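Local coordinates for uncharacterized protein yqbN (Bacillus subtilis, PDB 3KLU) that is of unknown function but probably serves as an assembly chaperone for the tail of a phage or phage-like element, at residues R84-T89 against A124-K129; P93-K98 against V110-R115. All blocks are in the same frame, centred on the assembly; numbering follows the deposited sequence.

Interaction 1. Residues R84-T89 against A124-K129; sequences RIAVET and ANWLNK
Trp126 reaches from helix 124-129 to lay its indole against Ala86 and Val87 of helix 84-89. From CB the side chain leaves with CG anti to the backbone N (chi1 167°), which sends the ring across the gap toward Ala86. CD2 and CE3 graze the methyl of Ala86 at the limit of contact. Farther out the fit tightens: CZ2 and CH2 both lie 3.3 Å from Ala86 CB, which sits over one face of the six-membered ring in a CH-pi contact, 20° off the normal. CZ2 also passes the backbone, 3.5 Å from Val87 N, and CH2 meets Val87 CG2 at the ring edge, 3.8 Å away. On the pyrrole side, NE1 is satisfied by Thr90 OG1, which helps to hold the indole in its rotation. A residue as small as alanine suits position 86, since its short side chain lets the flat ring settle close to the helix. Leu127 fills in alongside, its CD2 3.8 Å from Ala86 CB. The short helical segments pass 9.1 Å apart at 77°, a steep crossing that confines contact to one patch: helix-helix packing in a small hydrophobic core, with Trp126 also meeting Phe44 and Phe46 of the sheet.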
# COMPACT_ATOMS: atom_id res chain seq x y z
N ARG A 84 2.60 6.03 -4.56
CA ARG A 84 3.78 5.36 -4.06
C ARG A 84 3.46 4.80 -2.67
O ARG A 84 3.86 3.70 -2.35
CB ARG A 84 4.97 6.32 -3.96
CG ARG A 84 5.17 7.26 -5.12
CD ARG A 84 6.11 6.72 -6.18
NE ARG A 84 7.30 6.08 -5.62
CZ ARG A 84 8.32 6.70 -5.04
NH1 ARG A 84 8.32 8.03 -4.92
NH2 ARG A 84 9.35 5.99 -4.60
N ILE A 85 2.72 5.54 -1.85
CA ILE A 85 2.38 5.05 -0.51
C ILE A 85 1.59 3.73 -0.61
O ILE A 85 1.87 2.73 0.13
CB ILE A 85 1.51 6.07 0.28
CG1 ILE A 85 2.28 7.37 0.53
CG2 ILE A 85 1.06 5.45 1.59
CD1 ILE A 85 1.48 8.46 1.28
N ALA A 86 0.60 3.74 -1.51
CA ALA A 86 -0.26 2.58 -1.75
C ALA A 86 0.57 1.37 -2.21
O ALA A 86 0.40 0.26 -1.69
CB ALA A 86 -1.34 2.92 -2.81
N VAL A 87 1.45 1.60 -3.19
CA VAL A 87 2.29 0.51 -3.67
C VAL A 87 3.02 -0.14 -2.49
O VAL A 87 2.98 -1.34 -2.33
CB VAL A 87 3.32 1.04 -4.72
CG1 VAL A 87 4.49 0.02 -4.92
CG2 VAL A 87 2.61 1.23 -6.07
N GLU A 88 3.64 0.67 -1.63
CA GLU A 88 4.40 0.14 -0.48
C GLU A 88 3.52 -0.38 0.70
O GLU A 88 3.91 -1.27 1.47
CB GLU A 88 5.41 1.20 -0.05
CG GLU A 88 6.50 1.37 -1.11
CD GLU A 88 7.52 2.46 -0.78
OE1 GLU A 88 7.70 2.79 0.42
OE2 GLU A 88 8.16 2.99 -1.71
N THR A 89 2.32 0.14 0.82
CA THR A 89 1.41 -0.35 1.85
C THR A 89 0.80 -1.68 1.38
O THR A 89 0.22 -2.43 2.17
CB THR A 89 0.30 0.66 2.03
OG1 THR A 89 0.90 1.88 2.46
CG2 THR A 89 -0.76 0.19 3.00
N ALA A 124 -9.18 3.53 -7.61
CA ALA A 124 -9.46 4.60 -6.65
C ALA A 124 -9.65 3.99 -5.28
O ALA A 124 -9.20 4.54 -4.29
CB ALA A 124 -10.70 5.39 -7.07
N ASN A 125 -10.32 2.85 -5.24
CA ASN A 125 -10.59 2.18 -3.98
C ASN A 125 -9.31 1.67 -3.36
O ASN A 125 -9.15 1.71 -2.15
CB ASN A 125 -11.55 1.00 -4.17
CG ASN A 125 -13.01 1.44 -4.33
OD1 ASN A 125 -13.37 2.57 -4.02
ND2 ASN A 125 -13.85 0.52 -4.79
N TRP A 126 -8.41 1.16 -4.18
CA TRP A 126 -7.15 0.67 -3.67
C TRP A 126 -6.39 1.81 -3.00
O TRP A 126 -5.88 1.67 -1.88
CB TRP A 126 -6.33 0.09 -4.82
CG TRP A 126 -4.92 -0.16 -4.47
CD1 TRP A 126 -4.42 -1.14 -3.66
CD2 TRP A 126 -3.78 0.52 -5.01
NE1 TRP A 126 -3.05 -1.11 -3.67
CE2 TRP A 126 -2.63 -0.10 -4.49
CE3 TRP A 126 -3.63 1.60 -5.89
CZ2 TRP A 126 -1.33 0.32 -4.82
CZ3 TRP A 126 -2.35 2.02 -6.22
CH2 TRP A 126 -1.21 1.37 -5.68
N LEU A 127 -6.33 2.95 -3.68
CA LEU A 127 -5.63 4.11 -3.15
C LEU A 127 -6.17 4.49 -1.81
O LEU A 127 -5.42 4.62 -0.84
CB LEU A 127 -5.76 5.31 -4.07
CG LEU A 127 -4.75 5.37 -5.20
CD1 LEU A 127 -5.08 6.55 -6.10
CD2 LEU A 127 -3.36 5.54 -4.65
N ASN A 128 -7.48 4.68 -1.74
CA ASN A 128 -8.07 5.08 -0.48
C ASN A 128 -7.89 4.04 0.62
O ASN A 128 -7.62 4.39 1.75
CB ASN A 128 -9.55 5.42 -0.67
CG ASN A 128 -9.76 6.43 -1.76
OD1 ASN A 128 -9.00 7.39 -1.89
ND2 ASN A 128 -10.80 6.24 -2.56
N LYS A 129 -8.02 2.76 0.32
CA LYS A 129 -7.82 1.79 1.39
C LYS A 129 -6.41 1.93 1.98
O LYS A 129 -6.22 1.86 3.19
CB LYS A 129 -7.99 0.35 0.89
CG LYS A 129 -7.89 -0.70 2.05
CD LYS A 129 -9.23 -0.80 2.81
CE LYS A 129 -9.02 -1.01 4.30
NZ LYS A 129 -10.32 -1.26 5.01

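Interaction 2. Residues P93-K98 against V110-R115; sequences PTFKAK and VEVAKR
Phe95 lays its ring on helix 110-115 from a loop that has just left strand 90-92. The segment opens at Pro93, whose preceding peptide bond is cis; its carbonyl O lies over the centre of the Phe95 ring, 4.2 Å above the plane, on the face opposite the helix. Thr94 starts a type I turn closed by the bond from Ala97 N to Thr94 O, 3.0 Å long, and this turn presents Phe95 to the helix.

Phe95 carries the contact. With CG anti to its own carbonyl carbon (chi1 -62°), the ring is laid over Ala113, whose CA stands 3.7 Å from the ring centroid and only 6° off its normal, a well-centred CH-pi contact. The Ala113 methyl reaches the same face nearer one side, with CB 3.4 Å from Phe95 CD2. With only a methyl beyond CA, Ala113 lets the ring lie close against the helix backbone. Val112 adds its two branches: CG1 lies 3.7 Å from Phe95 CD1, while CG2 rests 3.4 Å from Phe95 O. A branched residue can thus touch both the ring and the backbone of the turn.

Lys96 points away from the helix and forms a salt bridge with Glu88, as befits a long charged chain at the surface. Ala97 then takes the N-cap position of helix 98-103, and Lys98 begins that helix. Leu100 of the same helix touches both Phe95 and Val112, extending the apolar cluster. Here a beta turn leading into a helix N-terminus anchors an aromatic side chain on a neighbouring helix, plain hydrophobic core packing in a small fold of helices packed with a three-stranded antiparallel sheet.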
# COMPACT_ATOMS: atom_id res chain seq x y z
N PRO A 93 -0.88 -7.84 -3.90
CA PRO A 93 0.34 -8.03 -4.68
C PRO A 93 1.29 -6.85 -4.54
O PRO A 93 0.84 -5.73 -4.40
CB PRO A 93 -0.22 -8.16 -6.10
CG PRO A 93 -1.25 -7.05 -6.12
CD PRO A 93 -1.92 -7.16 -4.71
N THR A 94 2.60 -7.07 -4.55
CA THR A 94 3.49 -5.93 -4.48
C THR A 94 3.85 -5.60 -5.92
O THR A 94 4.48 -6.39 -6.62
CB THR A 94 4.78 -6.20 -3.67
OG1 THR A 94 5.75 -5.16 -3.92
CG2 THR A 94 5.35 -7.50 -4.04
N PHE A 95 3.44 -4.41 -6.34
CA PHE A 95 3.65 -3.95 -7.71
C PHE A 95 5.07 -3.70 -8.15
O PHE A 95 5.34 -3.39 -9.33
CB PHE A 95 2.77 -2.72 -7.96
CG PHE A 95 1.32 -3.03 -7.84
CD1 PHE A 95 0.78 -4.11 -8.55
CD2 PHE A 95 0.49 -2.25 -7.05
CE1 PHE A 95 -0.59 -4.42 -8.48
CE2 PHE A 95 -0.90 -2.54 -6.96
CZ PHE A 95 -1.44 -3.62 -7.68
N LYS A 96 5.99 -3.87 -7.20
CA LYS A 96 7.40 -3.70 -7.49
C LYS A 96 7.97 -5.03 -7.94
O LYS A 96 9.08 -5.08 -8.45
CB LYS A 96 8.14 -3.25 -6.23
CG LYS A 96 7.74 -1.90 -5.77
CD LYS A 96 8.69 -1.46 -4.73
CE LYS A 96 8.29 -0.09 -4.21
NZ LYS A 96 9.34 0.44 -3.32
N ALA A 97 7.22 -6.10 -7.75
CA ALA A 97 7.70 -7.43 -8.12
C ALA A 97 8.16 -7.46 -9.56
O ALA A 97 7.45 -6.97 -10.46
CB ALA A 97 6.61 -8.48 -7.93
N LYS A 98 9.34 -8.02 -9.76
CA LYS A 98 9.90 -8.15 -11.09
C LYS A 98 8.93 -8.84 -12.02
O LYS A 98 8.79 -8.47 -13.17
CB LYS A 98 11.19 -8.97 -11.06
CG LYS A 98 11.83 -9.08 -12.43
CD LYS A 98 11.98 -7.69 -13.04
CE LYS A 98 12.92 -7.65 -14.23
NZ LYS A 98 12.90 -6.29 -14.88
N VAL A 110 3.86 2.15 -10.02
CA VAL A 110 2.57 2.83 -10.00
C VAL A 110 1.81 2.54 -11.30
O VAL A 110 0.58 2.46 -11.33
CB VAL A 110 2.75 4.36 -9.85
CG1 VAL A 110 1.42 5.09 -10.10
CG2 VAL A 110 3.29 4.68 -8.43
N GLU A 111 2.55 2.37 -12.38
CA GLU A 111 1.93 2.07 -13.69
C GLU A 111 1.50 0.59 -13.63
O GLU A 111 0.44 0.21 -14.13
CB GLU A 111 2.96 2.32 -14.82
CG GLU A 111 2.45 2.26 -16.24
CD GLU A 111 1.18 3.06 -16.47
OE1 GLU A 111 1.02 4.18 -15.93
OE2 GLU A 111 0.34 2.54 -17.24
N VAL A 112 2.32 -0.24 -12.99
CA VAL A 112 1.96 -1.63 -12.84
C VAL A 112 0.59 -1.64 -12.15
O VAL A 112 -0.32 -2.33 -12.57
CB VAL A 112 2.94 -2.44 -11.92
CG1 VAL A 112 2.46 -3.93 -11.88
CG2 VAL A 112 4.37 -2.37 -12.42
N ALA A 113 0.46 -0.85 -11.09
CA ALA A 113 -0.82 -0.81 -10.39
C ALA A 113 -1.97 -0.38 -11.31
O ALA A 113 -3.05 -1.00 -11.29
CB ALA A 113 -0.75 0.15 -9.15
N LYS A 114 -1.76 0.64 -12.12
CA LYS A 114 -2.83 1.10 -13.01
C LYS A 114 -3.20 0.07 -14.06
O LYS A 114 -4.35 -0.04 -14.45
CB LYS A 114 -2.46 2.42 -13.67
CG LYS A 114 -2.47 3.59 -12.71
CD LYS A 114 -1.84 4.81 -13.39
CE LYS A 114 -1.75 5.98 -12.46
NZ LYS A 114 -3.07 6.21 -11.83
N ARG A 115 -2.23 -0.70 -14.52
CA ARG A 115 -2.55 -1.74 -15.48
C ARG A 115 -3.21 -2.94 -14.79
O ARG A 115 -4.08 -3.57 -15.37
CB ARG A 115 -1.29 -2.12 -16.26
CG ARG A 115 -0.73 -0.89 -16.97
CD ARG A 115 0.49 -1.15 -17.81
NE ARG A 115 0.92 0.11 -18.43
CZ ARG A 115 2.01 0.24 -19.20
NH1 ARG A 115 2.80 -0.80 -19.45
NH2 ARG A 115 2.30 1.41 -19.76

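Overall arrangement
After the strands 26-28 and 44-46 and helix 51-60, the chain enters helix 78-89, which supplies the first half of interaction 1. It then forms edge strand 90-92 and turns through 93-98 into helix 98-103; helix 109-116 returns to that turn and closes the short loop of interaction 2. Helix 120-133 follows and closes the longer loop of interaction 1, so the smaller loop lies wholly within the larger. The two contacts join where Trp126 meets the ring of Phe95 edge-to-face and packs on Ala113, while Val87 packs against the Lys96 chain. Together they tie three helices and the turn after the last strand into one core.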